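Local coordinates for protein sensor histidine kinase (Rhodopseudomonas palustris, PDB 3VA9) that probably autophosphorylates on a histidine using ATP as a two-component sensor kinase, this piece being its four-helix-bundle sensor domain, at residues 82-87 against 126-131. Numbering follows the deposited sequence.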
loop_
_atom_site.group_PDB
_atom_site.type_symbol
_atom_site.label_atom_id
_atom_site.label_comp_id
_atom_site.label_asym_id
_atom_site.label_seq_id
_atom_site.Cartn_x
_atom_site.Cartn_y
_atom_site.Cartn_z
ATOM N N ASP A 82 0.661 -6.305 -11.159
ATOM C CA ASP A 82 0.109 -5.169 -11.887
ATOM C C ASP A 82 -1.174 -4.712 -11.218
ATOM O O ASP A 82 -1.373 -3.522 -10.975
ATOM C CB ASP A 82 -0.183 -5.538 -13.338
ATOM C CG ASP A 82 1.060 -5.581 -14.184
ATOM O OD1 ASP A 82 2.081 -5.007 -13.753
ATOM O OD2 ASP A 82 1.012 -6.186 -15.280
ATOM N N GLU A 83 -2.038 -5.674 -10.915
ATOM C CA GLU A 83 -3.322 -5.388 -10.280
ATOM C C GLU A 83 -3.175 -4.756 -8.893
ATOM O O GLU A 83 -3.806 -3.735 -8.607
ATOM C CB GLU A 83 -4.188 -6.651 -10.247
ATOM C CG GLU A 83 -4.710 -7.021 -11.634
ATOM C CD GLU A 83 -4.846 -8.520 -11.861
ATOM O OE1 GLU A 83 -4.904 -9.286 -10.875
ATOM O OE2 GLU A 83 -4.900 -8.927 -13.043
ATOM N N LEU A 84 -2.337 -5.352 -8.047
ATOM C CA LEU A 84 -2.040 -4.779 -6.731
ATOM C C LEU A 84 -1.580 -3.323 -6.871
ATOM O O LEU A 84 -2.064 -2.431 -6.171
ATOM C CB LEU A 84 -0.955 -5.592 -6.017
ATOM C CG LEU A 84 -0.440 -4.977 -4.710
ATOM C CD1 LEU A 84 -1.529 -4.993 -3.654
ATOM C CD2 LEU A 84 0.807 -5.697 -4.201
ATOM N N ARG A 85 -0.653 -3.098 -7.799
ATOM C CA ARG A 85 -0.067 -1.779 -8.027
ATOM C C ARG A 85 -1.091 -0.721 -8.412
ATOM O O ARG A 85 -1.001 0.427 -7.971
ATOM C CB ARG A 85 0.994 -1.857 -9.122
ATOM C CG ARG A 85 1.697 -0.541 -9.344
ATOM C CD ARG A 85 3.130 -0.640 -8.868
ATOM N NE ARG A 85 3.675 0.645 -8.450
ATOM C CZ ARG A 85 4.973 0.930 -8.475
ATOM N NH1 ARG A 85 5.838 0.024 -8.916
ATOM N NH2 ARG A 85 5.401 2.117 -8.068
ATOM N N LEU A 86 -2.046 -1.103 -9.258
ATOM C CA LEU A 86 -3.165 -0.231 -9.582
ATOM C C LEU A 86 -3.873 0.185 -8.298
ATOM O O LEU A 86 -4.154 1.369 -8.078
ATOM C CB LEU A 86 -4.158 -0.935 -10.519
ATOM C CG LEU A 86 -5.460 -0.175 -10.843
ATOM C CD1 LEU A 86 -5.156 1.173 -11.489
ATOM C CD2 LEU A 86 -6.381 -0.993 -11.744
ATOM N N LEU A 87 -4.162 -0.804 -7.459
ATOM C CA LEU A 87 -4.887 -0.580 -6.212
ATOM C C LEU A 87 -4.071 0.281 -5.250
ATOM O O LEU A 87 -4.606 1.195 -4.631
ATOM C CB LEU A 87 -5.260 -1.921 -5.558
ATOM C CG LEU A 87 -6.316 -2.792 -6.268
ATOM C CD1 LEU A 87 -6.398 -4.195 -5.670
ATOM C CD2 LEU A 87 -7.692 -2.136 -6.261
ATOM N N GLU A 126 -5.723 -5.877 0.558
ATOM C CA GLU A 126 -5.483 -7.075 1.372
ATOM C C GLU A 126 -5.859 -8.341 0.613
ATOM O O GLU A 126 -5.131 -9.330 0.640
ATOM C CB GLU A 126 -6.234 -7.008 2.708
ATOM C CG GLU A 126 -5.686 -5.963 3.678
ATOM C CD GLU A 126 -4.166 -5.998 3.791
ATOM O OE1 GLU A 126 -3.599 -7.102 3.950
ATOM O OE2 GLU A 126 -3.537 -4.918 3.729
ATOM N N THR A 127 -6.996 -8.299 -0.068
ATOM C CA THR A 127 -7.401 -9.377 -0.961
ATOM C C THR A 127 -6.352 -9.596 -2.057
ATOM O O THR A 127 -5.992 -10.734 -2.381
ATOM C CB THR A 127 -8.755 -9.049 -1.621
ATOM O OG1 THR A 127 -9.742 -8.839 -0.605
ATOM C CG2 THR A 127 -9.203 -10.173 -2.558
ATOM N N SER A 128 -5.873 -8.493 -2.626
ATOM C CA SER A 128 -4.867 -8.530 -3.680
ATOM C C SER A 128 -3.569 -9.172 -3.190
ATOM O O SER A 128 -2.951 -9.970 -3.897
ATOM C CB SER A 128 -4.593 -7.116 -4.187
ATOM O OG SER A 128 -3.815 -7.142 -5.363
ATOM N N LEU A 129 -3.161 -8.827 -1.973
ATOM C CA LEU A 129 -1.952 -9.401 -1.392
ATOM C C LEU A 129 -2.112 -10.898 -1.082
ATOM O O LEU A 129 -1.169 -11.671 -1.245
ATOM C CB LEU A 129 -1.509 -8.606 -0.159
ATOM C CG LEU A 129 -0.886 -7.238 -0.470
ATOM C CD1 LEU A 129 -0.749 -6.413 0.781
ATOM C CD2 LEU A 129 0.466 -7.399 -1.156
ATOM N N SER A 130 -3.306 -11.307 -0.661
ATOM C CA SER A 130 -3.575 -12.718 -0.395
ATOM C C SER A 130 -3.456 -13.558 -1.661
ATOM O O SER A 130 -2.864 -14.637 -1.641
ATOM C CB SER A 130 -4.960 -12.911 0.226
ATOM O OG SER A 130 -5.011 -12.372 1.535
ATOM N N VAL A 131 -4.026 -13.064 -2.757
ATOM C CA VAL A 131 -3.945 -13.760 -4.036
ATOM C C VAL A 131 -2.492 -14.054 -4.402
ATOM O O VAL A 131 -2.162 -15.164 -4.824
ATOM C CB VAL A 131 -4.602 -12.950 -5.170
ATOM C CG1 VAL A 131 -4.205 -13.513 -6.520
ATOM C CG2 VAL A 131 -6.114 -12.942 -5.009
#
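Ser128 and Leu84 face each other where two antiparallel helices of a four-helix bundle, the sensor domain of this histidine kinase, come together, and the pair illustrates how a small side chain fits against the backbone of a facing helix. Helix 75-101 and helix 121-142 run at 162° to one another in these segments, their axes 9.5 Å apart at the closest point. The two residues also mark the register, with Leu84 CA 5.6 Å from Ser128 CA. Ser128 points its short side chain at the backbone of the other helix: OG, anti to the backbone N (chi1 -169°), comes within 3.3 Å of Leu84 CA. This is a van der Waals contact of a hydroxyl with carbon, and no hydrogen bond joins the two segments.

Two leucine methyls close on Ser128 CB from roughly perpendicular directions: Leu87 brings CD1 to 3.7 Å, and Leu84 brings its own CD1 to 3.8 Å from the same carbon. Leu84 CD1 also brushes Leu129 CG, while CD2 meets Leu129 CD2. There the leucines meet at an oblique angle, within an apolar layer to which Ile27 of helix 18-44 and Leu64 of helix 47-70 also contribute; Leu84 thus touches helices 18-44, 47-70 and 121-142. Leu129 begins its side chain across the interface rather than straight at it, but CG set anti to the carbonyl carbon (chi1 -73°) swings CG and CD2 toward Leu84. Replacing Leu84 with an alanine would probably open a gap beside Leu129 and leave Ser128 CB without one of its two leucine neighbours. Where the two buried leucines meet, Leu84 CD2 lies 3.5 Å from Leu129 CD2, methyl against methyl.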